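Long-range contacts in 4-hydroxyphenylpyruvate dioxygenase (Pseudomonas putida, PDB 5HMQ), which converts 3-dehydroshikimate to protocatechuate with the aid of a divalent metal cation, joining a TIM-barrel dehydratase domain to a dioxygenase-like domain that lacks dioxygenase activity: residues D167-L172 with A195-L200; R212-Q217 with L238-F243; L99-V104 with E136-G141; D221-L226 with E268-R273. One frame throughout, in Å; residues are numbered along the deposited sequence.

Interaction 1: D167-L172 with A195-L200; sequences DSFHTL and ADAPIL. With MG (magnesium ion), chain K.
The first turn of helix 168-172 rests against the chain just after strand 189-194, its backbone nearest where the CA atoms of Phe169 and Ala195 lie 5.4 Å apart. Ala195 N donates to Ser168 OG at 2.6 Å, and the N-H...O angle of 168° makes the bond nearly straight. The serine hydroxyl reaches that amide because OG sits between its own backbone N and carbonyl carbon (chi1 63°). Beside it the contact is apolar. Phe169 CB packs on Ala195 CB at 4.0 Å, while the methyl of Ala197 lies at the edge of the Phe169 ring, in its plane, with CB 3.6 Å from CE2; Trp207 meets the same ring edge-to-face. Both segments follow directly from the C-terminal ends of neighbouring strands of the TIM barrel, 162-167 and 189-194, on the rim where this fold carries its active site. Asp167, the last residue of its strand, works in two directions there. Its OD2 binds the magnesium ion at 2.1 Å, alongside Glu136, Gln193 and Glu241, and also accepts a hydrogen bond from Arg212. Its OD1 caps the helix, accepting weak bonds from Phe169 N and His170 N. In the second shell, His170 NE2 lies 2.6 Å from the oxygen of a metal-bound water, hydrogen-bonded to it at the edge of the imidazole.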
loop_
_atom_site.group_PDB
_atom_site.type_symbol
_atom_site.label_atom_id
_atom_site.label_comp_id
_atom_site.label_asym_id
_atom_site.label_seq_id
_atom_site.Cartn_x
_atom_site.Cartn_y
_atom_site.Cartn_z
ATOM N N ASP C 167 -17.320 -1.606 22.237
ATOM C CA ASP C 167 -16.248 -1.674 21.249
ATOM C C ASP C 167 -15.653 -3.072 21.312
ATOM O O ASP C 167 -15.072 -3.452 22.334
ATOM C CB ASP C 167 -15.184 -0.604 21.528
ATOM C CG ASP C 167 -14.062 -0.589 20.499
ATOM O OD1 ASP C 167 -13.502 -1.660 20.180
ATOM O OD2 ASP C 167 -13.728 0.512 20.012
ATOM N N SER C 168 -15.788 -3.827 20.218
ATOM C CA SER C 168 -15.406 -5.236 20.240
ATOM C C SER C 168 -13.924 -5.422 20.543
ATOM O O SER C 168 -13.550 -6.401 21.198
ATOM C CB SER C 168 -15.764 -5.906 18.913
ATOM O OG SER C 168 -15.050 -5.327 17.836
ATOM N N PHE C 169 -13.066 -4.504 20.096
ATOM C CA PHE C 169 -11.643 -4.672 20.372
ATOM C C PHE C 169 -11.343 -4.485 21.853
ATOM O O PHE C 169 -10.623 -5.288 22.454
ATOM C CB PHE C 169 -10.796 -3.706 19.541
ATOM C CG PHE C 169 -9.318 -3.863 19.783
ATOM C CD1 PHE C 169 -8.699 -3.226 20.849
ATOM C CD2 PHE C 169 -8.555 -4.683 18.968
ATOM C CE1 PHE C 169 -7.354 -3.398 21.091
ATOM C CE2 PHE C 169 -7.204 -4.849 19.201
ATOM C CZ PHE C 169 -6.603 -4.203 20.261
ATOM N N HIS C 170 -11.873 -3.418 22.457
ATOM C CA HIS C 170 -11.570 -3.139 23.859
ATOM C C HIS C 170 -12.025 -4.273 24.766
ATOM O O HIS C 170 -11.404 -4.523 25.805
ATOM C CB HIS C 170 -12.216 -1.821 24.288
ATOM C CG HIS C 170 -11.585 -0.608 23.677
ATOM N ND1 HIS C 170 -10.242 -0.322 23.804
ATOM C CD2 HIS C 170 -12.113 0.394 22.935
ATOM C CE1 HIS C 170 -9.972 0.804 23.167
ATOM N NE2 HIS C 170 -11.090 1.257 22.631
ATOM N N THR C 171 -13.097 -4.971 24.392
ATOM C CA THR C 171 -13.571 -6.092 25.193
ATOM C C THR C 171 -12.769 -7.359 24.913
ATOM O O THR C 171 -12.305 -8.026 25.844
ATOM C CB THR C 171 -15.060 -6.330 24.932
ATOM O OG1 THR C 171 -15.810 -5.199 25.394
ATOM C CG2 THR C 171 -15.536 -7.583 25.657
ATOM N N LEU C 172 -12.600 -7.712 23.639
ATOM C CA LEU C 172 -11.971 -8.982 23.294
ATOM C C LEU C 172 -10.449 -8.957 23.409
ATOM O O LEU C 172 -9.842 -10.022 23.569
ATOM C CB LEU C 172 -12.381 -9.405 21.881
ATOM C CG LEU C 172 -13.875 -9.690 21.691
ATOM C CD1 LEU C 172 -14.155 -10.230 20.297
ATOM C CD2 LEU C 172 -14.373 -10.660 22.752
ATOM N N ALA C 195 -14.533 -3.937 15.657
ATOM C CA ALA C 195 -13.143 -3.846 15.225
ATOM C C ALA C 195 -12.486 -5.197 15.455
ATOM O O ALA C 195 -12.434 -5.672 16.592
ATOM C CB ALA C 195 -12.396 -2.748 15.983
ATOM N N ASP C 196 -11.951 -5.787 14.393
ATOM C CA ASP C 196 -11.250 -7.057 14.483
ATOM C C ASP C 196 -9.748 -6.812 14.581
ATOM O O ASP C 196 -9.257 -5.703 14.352
ATOM C CB ASP C 196 -11.587 -7.934 13.272
ATOM C CG ASP C 196 -11.411 -9.413 13.551
ATOM O OD1 ASP C 196 -10.921 -9.757 14.646
ATOM O OD2 ASP C 196 -11.768 -10.232 12.678
ATOM N N ALA C 197 -9.012 -7.872 14.923
ATOM C CA ALA C 197 -7.565 -7.775 15.092
ATOM C C ALA C 197 -6.933 -9.156 15.215
ATOM O O ALA C 197 -7.593 -10.107 15.658
ATOM C CB ALA C 197 -7.220 -6.940 16.327
ATOM N N PRO C 198 -5.664 -9.308 14.841
ATOM C CA PRO C 198 -4.946 -10.537 15.187
ATOM C C PRO C 198 -4.691 -10.606 16.683
ATOM O O PRO C 198 -4.536 -9.585 17.358
ATOM C CB PRO C 198 -3.635 -10.413 14.402
ATOM C CG PRO C 198 -3.432 -8.941 14.275
ATOM C CD PRO C 198 -4.812 -8.363 14.100
ATOM N N ILE C 199 -4.656 -11.829 17.203
ATOM C CA ILE C 199 -4.361 -12.037 18.617
ATOM C C ILE C 199 -2.854 -11.913 18.810
ATOM O O ILE C 199 -2.080 -12.718 18.281
ATOM C CB ILE C 199 -4.872 -13.398 19.105
ATOM C CG1 ILE C 199 -6.372 -13.532 18.847
ATOM C CG2 ILE C 199 -4.597 -13.550 20.590
ATOM C CD1 ILE C 199 -7.210 -12.414 19.434
ATOM N N LEU C 200 -2.438 -10.895 19.564
ATOM C CA LEU C 200 -1.030 -10.594 19.767
ATOM C C LEU C 200 -0.744 -10.388 21.247
ATOM O O LEU C 200 -1.538 -9.762 21.957
ATOM C CB LEU C 200 -0.634 -9.342 18.970
ATOM C CG LEU C 200 -0.840 -9.429 17.459
ATOM C CD1 LEU C 200 -0.792 -8.038 16.835
ATOM C CD2 LEU C 200 0.244 -10.322 16.846
HETATM MG MG MG K . -13.879 2.601 20.161
HETATM O O HOH W 1 -12.036 2.913 20.810
HETATM O O HOH W 2 -14.090 4.618 20.133
#

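Interaction 2: R212-Q217 with L238-F243; sequences RCFPGQ and LSLEIF. With MG (magnesium ion), chain K.
This is a buried packing and polar contact at the catalytic end of the TIM barrel, where the loop 212-217, which follows helix 204-211, lies along the end of the last barrel strand, 238-240, and its continuation. From CA 212 to 215 and from CA 240 to 243 the chains run nearly opposite ways, 159° apart. Arg212 carries the polar half: its NH1 donates to Glu241 O at 3.2 Å with an N-H...O angle of 164°, and the acceptor lies in the guanidinium plane. The same NH1 is 3.1 Å from Glu241 OE1, the oxygen that binds the magnesium ion at 2.1 Å; guanidinium and carboxylate planes stand 83° apart. An extended chain from CG to NE carries the arginine head this far, with Ser208 taking NE and Asp167 also accepting from NH1. Phe243 covers part of one guanidinium face, its CE2 3.6 Å from Arg212 NE, with the ring presenting its edge. Glu241 OE2, in turn, accepts from a metal-bound water and from Gln63. The apolar half begins with Ile242, whose CD1 approaches Arg212 CB at 3.5 Å. Further along, Phe214 CE1 meets Ile242 CG1 at 3.8 Å, and Leu240 CD2 sits 3.5 Å from Pro215 CD. Behind these residues, helix 252-276 touches Phe214, Pro215 and Leu240, strand 189-194 meets Pro215 through Met194, and Phe169 and His170 of helix 168-172 lie against Arg212.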
loop_
_atom_site.group_PDB
_atom_site.type_symbol
_atom_site.label_atom_id
_atom_site.label_comp_id
_atom_site.label_asym_id
_atom_site.label_seq_id
_atom_site.Cartn_x
_atom_site.Cartn_y
_atom_site.Cartn_z
ATOM N N ARG C 212 -5.967 -2.933 14.329
ATOM C CA ARG C 212 -7.397 -3.100 14.110
ATOM C C ARG C 212 -7.668 -3.312 12.624
ATOM O O ARG C 212 -7.010 -2.717 11.767
ATOM C CB ARG C 212 -8.169 -1.884 14.617
ATOM C CG ARG C 212 -8.464 -1.895 16.103
ATOM C CD ARG C 212 -9.294 -0.685 16.489
ATOM N NE ARG C 212 -9.424 -0.538 17.935
ATOM C CZ ARG C 212 -10.542 -0.169 18.552
ATOM N NH1 ARG C 212 -11.639 0.083 17.850
ATOM N NH2 ARG C 212 -10.566 -0.057 19.873
ATOM N N CYS C 213 -8.627 -4.183 12.320
ATOM C CA CYS C 213 -9.038 -4.428 10.943
ATOM C C CYS C 213 -10.526 -4.759 10.937
ATOM O O CYS C 213 -11.168 -4.837 11.988
ATOM C CB CYS C 213 -8.199 -5.540 10.299
ATOM S SG CYS C 213 -8.088 -7.058 11.274
ATOM N N PHE C 214 -11.072 -4.967 9.742
ATOM C CA PHE C 214 -12.502 -5.190 9.611
ATOM C C PHE C 214 -12.881 -6.601 10.058
ATOM O O PHE C 214 -12.064 -7.522 9.984
ATOM C CB PHE C 214 -12.946 -4.965 8.169
ATOM C CG PHE C 214 -12.844 -3.536 7.720
ATOM C CD1 PHE C 214 -13.248 -2.506 8.555
ATOM C CD2 PHE C 214 -12.360 -3.223 6.462
ATOM C CE1 PHE C 214 -13.160 -1.186 8.147
ATOM C CE2 PHE C 214 -12.270 -1.906 6.046
ATOM C CZ PHE C 214 -12.671 -0.886 6.890
ATOM N N PRO C 215 -14.108 -6.778 10.552
ATOM C CA PRO C 215 -14.566 -8.108 10.983
ATOM C C PRO C 215 -14.324 -9.174 9.926
ATOM O O PRO C 215 -14.703 -9.021 8.763
ATOM C CB PRO C 215 -16.061 -7.897 11.236
ATOM C CG PRO C 215 -16.180 -6.460 11.594
ATOM C CD PRO C 215 -15.107 -5.732 10.830
ATOM N N GLY C 216 -13.670 -10.257 10.338
ATOM C CA GLY C 216 -13.313 -11.334 9.450
ATOM C C GLY C 216 -11.874 -11.301 8.980
ATOM O O GLY C 216 -11.359 -12.334 8.536
ATOM N N GLN C 217 -11.213 -10.148 9.072
ATOM C CA GLN C 217 -9.819 -10.020 8.674
ATOM C C GLN C 217 -8.849 -10.337 9.804
ATOM O O GLN C 217 -7.650 -10.486 9.546
ATOM C CB GLN C 217 -9.555 -8.605 8.143
ATOM C CG GLN C 217 -10.388 -8.252 6.918
ATOM C CD GLN C 217 -10.203 -6.814 6.473
ATOM O OE1 GLN C 217 -9.891 -5.937 7.279
ATOM N NE2 GLN C 217 -10.399 -6.563 5.185
ATOM N N LEU C 238 -24.800 -0.032 13.933
ATOM C CA LEU C 238 -23.712 -1.009 13.918
ATOM C C LEU C 238 -22.565 -0.426 13.105
ATOM O O LEU C 238 -22.708 -0.218 11.897
ATOM C CB LEU C 238 -24.164 -2.341 13.323
ATOM C CG LEU C 238 -23.086 -3.420 13.242
ATOM C CD1 LEU C 238 -22.715 -3.950 14.619
ATOM C CD2 LEU C 238 -23.511 -4.536 12.302
ATOM N N SER C 239 -21.426 -0.184 13.754
ATOM C CA SER C 239 -20.390 0.650 13.163
ATOM C C SER C 239 -19.044 -0.069 13.154
ATOM O O SER C 239 -18.890 -1.181 13.672
ATOM C CB SER C 239 -20.264 1.984 13.903
ATOM O OG SER C 239 -19.467 2.895 13.163
ATOM N N LEU C 240 -18.067 0.602 12.548
ATOM C CA LEU C 240 -16.707 0.106 12.376
ATOM C C LEU C 240 -15.741 1.191 12.823
ATOM O O LEU C 240 -15.896 2.354 12.437
ATOM C CB LEU C 240 -16.430 -0.261 10.918
ATOM C CG LEU C 240 -17.291 -1.362 10.304
ATOM C CD1 LEU C 240 -17.154 -1.334 8.800
ATOM C CD2 LEU C 240 -16.888 -2.708 10.855
ATOM N N GLU C 241 -14.735 0.818 13.611
ATOM C CA GLU C 241 -13.719 1.773 14.058
ATOM C C GLU C 241 -12.349 1.122 13.899
ATOM O O GLU C 241 -11.957 0.273 14.707
ATOM C CB GLU C 241 -13.952 2.233 15.494
ATOM C CG GLU C 241 -13.026 3.376 15.902
ATOM C CD GLU C 241 -13.060 3.674 17.385
ATOM O OE1 GLU C 241 -13.249 2.730 18.182
ATOM O OE2 GLU C 241 -12.890 4.855 17.756
ATOM N N ILE C 242 -11.629 1.532 12.857
ATOM C CA ILE C 242 -10.239 1.166 12.636
ATOM C C ILE C 242 -9.418 2.444 12.692
ATOM O O ILE C 242 -9.914 3.526 12.365
ATOM C CB ILE C 242 -10.074 0.473 11.263
ATOM C CG1 ILE C 242 -10.973 -0.754 11.173
ATOM C CG2 ILE C 242 -8.618 0.109 10.979
ATOM C CD1 ILE C 242 -10.854 -1.676 12.341
ATOM N N PHE C 243 -8.164 2.328 13.119
ATOM C CA PHE C 243 -7.290 3.491 13.219
ATOM C C PHE C 243 -6.231 3.360 12.130
ATOM O O PHE C 243 -5.220 2.676 12.312
ATOM C CB PHE C 243 -6.675 3.601 14.610
ATOM C CG PHE C 243 -7.688 3.803 15.701
ATOM C CD1 PHE C 243 -8.349 5.015 15.836
ATOM C CD2 PHE C 243 -7.978 2.783 16.595
ATOM C CE1 PHE C 243 -9.288 5.205 16.837
ATOM C CE2 PHE C 243 -8.913 2.967 17.602
ATOM C CZ PHE C 243 -9.570 4.180 17.722
HETATM MG MG MG K . -13.879 2.601 20.161
HETATM O O HOH W 2 -14.090 4.618 20.133
HETATM O O HOH W 1 -12.036 2.913 20.810
#

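Interaction 3: L99-V104 with E136-G141; sequences LVCSNV and EALAWG. With MG (magnesium ion), chain K.
Backbone bonds join the two segments in parallel register, with Cys101 bridged to Glu136. Glu136 N donates to Val100 O at 2.8 Å, nearly straight at 173°, and Ser102 N donates back to Glu136 O, also at 2.8 Å but more bent (133°). One side chain prolongs this pairing beyond the strand ends: Ser102 OG accepts from Leu138 N at 2.9 Å. With chi1 at 56° the hydroxyl turns back over its own main chain and meets the amide of the partner loop, and Val144 O is a second hydrogen-bond partner. Apolar contacts lie alongside. Leu138 sets CG against Cys101 CB at 3.7 Å and CD1 against Val104 CG1, also at 3.7 Å. That same valine methyl lies 3.7 Å from Trp140 CD1, the two side chains running side by side, while Leu138 CB sits over the centre of one indole face. A type I turn from Leu138 to Gly141 brings leucine and tryptophan together in this way. Metal coordination is carried by Glu136, extended beyond CG so that OE1 binds the magnesium ion at 2.1 Å; its OE2 rests 3.4 Å from Leu99 CD2, a hydrocarbon flank for the carboxylate. This is the C-terminal rim of a TIM barrel, where the fold carries its active site; here Glu136 ends its strand as a ligand of the catalytic metal site, completed by Asp167, Gln193 and Glu241.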
loop_
_atom_site.group_PDB
_atom_site.type_symbol
_atom_site.label_atom_id
_atom_site.label_comp_id
_atom_site.label_asym_id
_atom_site.label_seq_id
_atom_site.Cartn_x
_atom_site.Cartn_y
_atom_site.Cartn_z
ATOM N N LEU C 99 -19.263 10.243 21.956
ATOM C CA LEU C 99 -18.590 9.161 22.659
ATOM C C LEU C 99 -17.634 9.741 23.693
ATOM O O LEU C 99 -16.789 10.580 23.367
ATOM C CB LEU C 99 -17.836 8.261 21.675
ATOM C CG LEU C 99 -17.142 6.988 22.183
ATOM C CD1 LEU C 99 -17.080 5.956 21.068
ATOM C CD2 LEU C 99 -15.739 7.259 22.714
ATOM N N VAL C 100 -17.774 9.293 24.934
ATOM C CA VAL C 100 -16.866 9.644 26.015
ATOM C C VAL C 100 -16.093 8.383 26.370
ATOM O O VAL C 100 -16.680 7.397 26.835
ATOM C CB VAL C 100 -17.611 10.203 27.235
ATOM C CG1 VAL C 100 -16.665 10.354 28.419
ATOM C CG2 VAL C 100 -18.267 11.535 26.897
ATOM N N CYS C 101 -14.783 8.397 26.139
ATOM C CA CYS C 101 -13.951 7.249 26.461
ATOM C C CYS C 101 -13.349 7.420 27.850
ATOM O O CYS C 101 -13.032 8.532 28.281
ATOM C CB CYS C 101 -12.851 7.050 25.414
ATOM S SG CYS C 101 -11.933 8.535 24.959
ATOM N N SER C 102 -13.203 6.298 28.549
ATOM C CA SER C 102 -12.843 6.332 29.960
ATOM C C SER C 102 -11.501 7.023 30.172
ATOM O O SER C 102 -10.627 7.022 29.301
ATOM C CB SER C 102 -12.807 4.912 30.528
ATOM O OG SER C 102 -11.932 4.080 29.786
ATOM N N ASN C 103 -11.353 7.624 31.351
ATOM C CA ASN C 103 -10.180 8.431 31.662
ATOM C C ASN C 103 -8.914 7.581 31.645
ATOM O O ASN C 103 -8.906 6.436 32.101
ATOM C CB ASN C 103 -10.351 9.085 33.035
ATOM C CG ASN C 103 -9.563 10.372 33.173
ATOM O OD1 ASN C 103 -8.403 10.449 32.767
ATOM N ND2 ASN C 103 -10.184 11.387 33.763
ATOM N N VAL C 104 -7.836 8.157 31.121
ATOM C CA VAL C 104 -6.540 7.489 31.092
ATOM C C VAL C 104 -5.481 8.209 31.912
ATOM O O VAL C 104 -4.376 7.668 32.072
ATOM C CB VAL C 104 -6.035 7.292 29.646
ATOM C CG1 VAL C 104 -7.038 6.487 28.838
ATOM C CG2 VAL C 104 -5.764 8.640 28.987
ATOM N N GLU C 136 -17.681 4.808 26.781
ATOM C CA GLU C 136 -16.894 3.692 26.269
ATOM C C GLU C 136 -15.679 3.472 27.159
ATOM O O GLU C 136 -14.985 4.430 27.515
ATOM C CB GLU C 136 -16.430 3.950 24.832
ATOM C CG GLU C 136 -15.506 2.871 24.275
ATOM C CD GLU C 136 -14.711 3.343 23.073
ATOM O OE1 GLU C 136 -14.775 2.682 22.014
ATOM O OE2 GLU C 136 -14.036 4.387 23.184
ATOM N N ALA C 137 -15.424 2.216 27.513
ATOM C CA ALA C 137 -14.234 1.852 28.272
ATOM C C ALA C 137 -13.081 1.585 27.314
ATOM O O ALA C 137 -13.190 0.738 26.420
ATOM C CB ALA C 137 -14.490 0.622 29.139
ATOM N N LEU C 138 -11.987 2.317 27.486
ATOM C CA LEU C 138 -10.742 1.959 26.828
ATOM C C LEU C 138 -10.092 0.810 27.585
ATOM O O LEU C 138 -10.099 0.783 28.818
ATOM C CB LEU C 138 -9.796 3.158 26.767
ATOM C CG LEU C 138 -10.332 4.389 26.035
ATOM C CD1 LEU C 138 -9.334 5.535 26.112
ATOM C CD2 LEU C 138 -10.665 4.061 24.589
ATOM N N ALA C 139 -9.537 -0.150 26.840
ATOM C CA ALA C 139 -8.900 -1.304 27.469
ATOM C C ALA C 139 -7.748 -0.908 28.385
ATOM O O ALA C 139 -7.356 -1.702 29.245
ATOM C CB ALA C 139 -8.405 -2.281 26.403
ATOM N N TRP C 140 -7.201 0.298 28.223
ATOM C CA TRP C 140 -6.132 0.803 29.074
ATOM C C TRP C 140 -6.602 1.933 29.987
ATOM O O TRP C 140 -5.785 2.748 30.428
ATOM C CB TRP C 140 -4.953 1.268 28.218
ATOM C CG TRP C 140 -5.348 2.235 27.149
ATOM C CD1 TRP C 140 -5.359 3.596 27.237
ATOM C CD2 TRP C 140 -5.794 1.914 25.825
ATOM N NE1 TRP C 140 -5.784 4.143 26.050
ATOM C CE2 TRP C 140 -6.062 3.131 25.169
ATOM C CE3 TRP C 140 -5.995 0.714 25.133
ATOM C CZ2 TRP C 140 -6.512 3.186 23.849
ATOM C CZ3 TRP C 140 -6.445 0.769 23.826
ATOM C CH2 TRP C 140 -6.698 1.998 23.196
ATOM N N GLY C 141 -7.901 2.001 30.268
ATOM C CA GLY C 141 -8.401 3.017 31.178
ATOM C C GLY C 141 -7.806 2.883 32.567
ATOM O O GLY C 141 -7.536 1.784 33.053
HETATM MG MG MG K . -13.879 2.601 20.161
HETATM O O HOH W 2 -14.090 4.618 20.133
HETATM O O HOH W 1 -12.036 2.913 20.810
#

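Interaction 4: D221-L226 with E268-R273; sequences DMAGFL and EQTRLR
Two helices of the outer layer of the TIM barrel pack here, joined by a salt bridge at the N-cap of one of them. Asp221 precedes helix 222-231, and Arg273 of helix 252-276 grips its carboxylate end-on with two nitrogens, one to each oxygen. Arg273 NH2 donates to Asp221 OD1 at 2.9 Å, and Arg273 NH1 donates to Asp221 OD2 at 3.1 Å. The second bond is nearly straight at 172°, uses the syn lone pair of OD2 and lies in the guanidinium plane; the first is more bent. The two flat groups are nevertheless turned 34° from one another. Asp221 OD1 has a second duty as the capping acceptor of Gly224 N, which reaches it from above the carboxylate plane at 3.2 Å. Fixed by three bonds, the carboxylate faces both its own helix start and the neighbouring helix. Arg273 gets there by a chain that bends at chi2 and chi3, bringing one guanidinium face over Ala223 CB and NH1 to within 3.3 Å of Gly224 CA. As in other TIM barrels, these helices lie outside the parallel strands. The axes of the short segments 222-226 and 268-273 approach to 8.4 Å at a crossing angle of -65°, and the small residues allow close passage: the CA atoms of Ala223 and Thr270 are only 4.4 Å apart. Ala223 CB touches Gln269 O, while Leu226 crosses Thr270 at about a right angle, its CD2 3.5 Å from OG1 of Thr270. That hydroxyl is hydrogen-bonded to Leu266 O within its own helix.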
loop_
_atom_site.group_PDB
_atom_site.type_symbol
_atom_site.label_atom_id
_atom_site.label_comp_id
_atom_site.label_asym_id
_atom_site.label_seq_id
_atom_site.Cartn_x
_atom_site.Cartn_y
_atom_site.Cartn_z
ATOM N N ASP C 221 -13.560 -13.159 17.768
ATOM C CA ASP C 221 -14.884 -13.743 17.558
ATOM C C ASP C 221 -15.903 -12.611 17.524
ATOM O O ASP C 221 -16.521 -12.264 18.534
ATOM C CB ASP C 221 -15.192 -14.761 18.649
ATOM C CG ASP C 221 -16.508 -15.482 18.424
ATOM O OD1 ASP C 221 -17.033 -15.433 17.293
ATOM O OD2 ASP C 221 -17.015 -16.103 19.381
HETATM N N MSE C 222 -16.081 -12.033 16.340
HETATM C CA MSE C 222 -16.988 -10.907 16.135
HETATM C C MSE C 222 -18.442 -11.289 16.388
HETATM O O MSE C 222 -19.174 -10.579 17.080
HETATM C CB MSE C 222 -16.841 -10.380 14.711
HETATM C CG MSE C 222 -15.427 -9.953 14.374
HETATM SE SE MSE C 222 -15.070 -8.120 14.869
HETATM C CE MSE C 222 -14.069 -8.319 16.482
ATOM N N ALA C 223 -18.855 -12.417 15.804
ATOM C CA ALA C 223 -20.236 -12.865 15.959
ATOM C C ALA C 223 -20.553 -13.177 17.414
ATOM O O ALA C 223 -21.668 -12.920 17.883
ATOM C CB ALA C 223 -20.494 -14.088 15.078
ATOM N N GLY C 224 -19.579 -13.715 18.151
ATOM C CA GLY C 224 -19.775 -13.971 19.566
ATOM C C GLY C 224 -19.868 -12.717 20.406
ATOM O O GLY C 224 -20.303 -12.786 21.560
ATOM N N PHE C 225 -19.460 -11.575 19.857
ATOM C CA PHE C 225 -19.591 -10.293 20.536
ATOM C C PHE C 225 -20.906 -9.607 20.192
ATOM O O PHE C 225 -21.548 -9.018 21.068
ATOM C CB PHE C 225 -18.410 -9.388 20.172
ATOM C CG PHE C 225 -18.401 -8.073 20.899
ATOM C CD1 PHE C 225 -17.884 -7.977 22.180
ATOM C CD2 PHE C 225 -18.895 -6.927 20.294
ATOM C CE1 PHE C 225 -17.869 -6.769 22.848
ATOM C CE2 PHE C 225 -18.883 -5.714 20.959
ATOM C CZ PHE C 225 -18.368 -5.635 22.237
ATOM N N LEU C 226 -21.325 -9.687 18.927
ATOM C CA LEU C 226 -22.571 -9.061 18.507
ATOM C C LEU C 226 -23.788 -9.848 18.974
ATOM O O LEU C 226 -24.849 -9.257 19.208
ATOM C CB LEU C 226 -22.590 -8.902 16.986
ATOM C CG LEU C 226 -23.765 -8.122 16.392
ATOM C CD1 LEU C 226 -23.862 -6.742 17.025
ATOM C CD2 LEU C 226 -23.627 -8.010 14.880
ATOM N N GLU C 268 -24.431 -11.980 8.801
ATOM C CA GLU C 268 -24.794 -13.356 8.488
ATOM C C GLU C 268 -24.208 -14.320 9.515
ATOM O O GLU C 268 -24.906 -15.203 10.030
ATOM C CB GLU C 268 -24.322 -13.715 7.080
ATOM C CG GLU C 268 -24.354 -15.209 6.816
ATOM C CD GLU C 268 -23.686 -15.569 5.497
ATOM O OE1 GLU C 268 -22.473 -15.334 5.368
ATOM O OE2 GLU C 268 -24.377 -16.060 4.595
ATOM N N GLN C 269 -22.921 -14.158 9.826
ATOM C CA GLN C 269 -22.289 -15.022 10.817
ATOM C C GLN C 269 -22.900 -14.822 12.189
ATOM O O GLN C 269 -23.000 -15.777 12.969
ATOM C CB GLN C 269 -20.780 -14.765 10.875
ATOM C CG GLN C 269 -20.054 -15.088 9.594
ATOM C CD GLN C 269 -20.274 -16.522 9.166
ATOM O OE1 GLN C 269 -20.847 -16.788 8.109
ATOM N NE2 GLN C 269 -19.826 -17.458 9.991
ATOM N N THR C 270 -23.321 -13.600 12.506
ATOM C CA THR C 270 -23.991 -13.408 13.780
ATOM C C THR C 270 -25.359 -14.077 13.765
ATOM O O THR C 270 -25.698 -14.806 14.704
ATOM C CB THR C 270 -24.110 -11.915 14.095
ATOM O OG1 THR C 270 -22.802 -11.329 14.143
ATOM C CG2 THR C 270 -24.793 -11.701 15.430
ATOM N N ARG C 271 -26.090 -13.965 12.648
ATOM C CA ARG C 271 -27.396 -14.614 12.554
ATOM C C ARG C 271 -27.270 -16.118 12.748
ATOM O O ARG C 271 -28.017 -16.719 13.527
ATOM C CB ARG C 271 -28.056 -14.314 11.208
ATOM C CG ARG C 271 -29.361 -15.087 11.006
ATOM C CD ARG C 271 -30.065 -14.736 9.705
ATOM N NE ARG C 271 -29.215 -14.959 8.539
ATOM C CZ ARG C 271 -28.937 -16.161 8.039
ATOM N NH1 ARG C 271 -29.438 -17.252 8.600
ATOM N NH2 ARG C 271 -28.154 -16.271 6.975
ATOM N N LEU C 272 -26.296 -16.736 12.077
ATOM C CA LEU C 272 -26.098 -18.174 12.227
ATOM C C LEU C 272 -25.751 -18.532 13.664
ATOM O O LEU C 272 -26.158 -19.588 14.166
ATOM C CB LEU C 272 -25.005 -18.657 11.276
ATOM C CG LEU C 272 -25.311 -18.552 9.781
ATOM C CD1 LEU C 272 -24.045 -18.720 8.955
ATOM C CD2 LEU C 272 -26.362 -19.578 9.380
ATOM N N ARG C 273 -24.994 -17.667 14.342
ATOM C CA ARG C 273 -24.649 -17.929 15.733
ATOM C C ARG C 273 -25.895 -17.943 16.613
ATOM O O ARG C 273 -26.032 -18.811 17.481
ATOM C CB ARG C 273 -23.640 -16.896 16.231
ATOM C CG ARG C 273 -23.231 -17.079 17.679
ATOM C CD ARG C 273 -22.279 -18.255 17.817
ATOM N NE ARG C 273 -21.104 -18.113 16.962
ATOM C CZ ARG C 273 -19.952 -17.579 17.356
ATOM N NH1 ARG C 273 -19.816 -17.138 18.598
ATOM N NH2 ARG C 273 -18.936 -17.489 16.508
#

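Following the chain, interaction 3 comes first, linking neighbouring strands 97-101 and 132-136 and closing a loop that contains helix 112-128. Interaction 1 follows in series, closing the loop that carries strand 189-194. Interactions 2 and 4 come next and cross: interaction 2 closes a loop holding helix 222-231, and interaction 4 one holding strand 238-240. Interaction 2 ties loop 212-217 to strand 238-240 and its continuation, interaction 4 ties helix 222-231 to helix 252-276, and Leu226 touches Leu238 between them. Interactions 1, 2 and 3 converge on one magnesium ion; interaction 4 lies in the helical layer, where Met222 (selenomethionine) and Phe225 reach Ser168 of interaction 1.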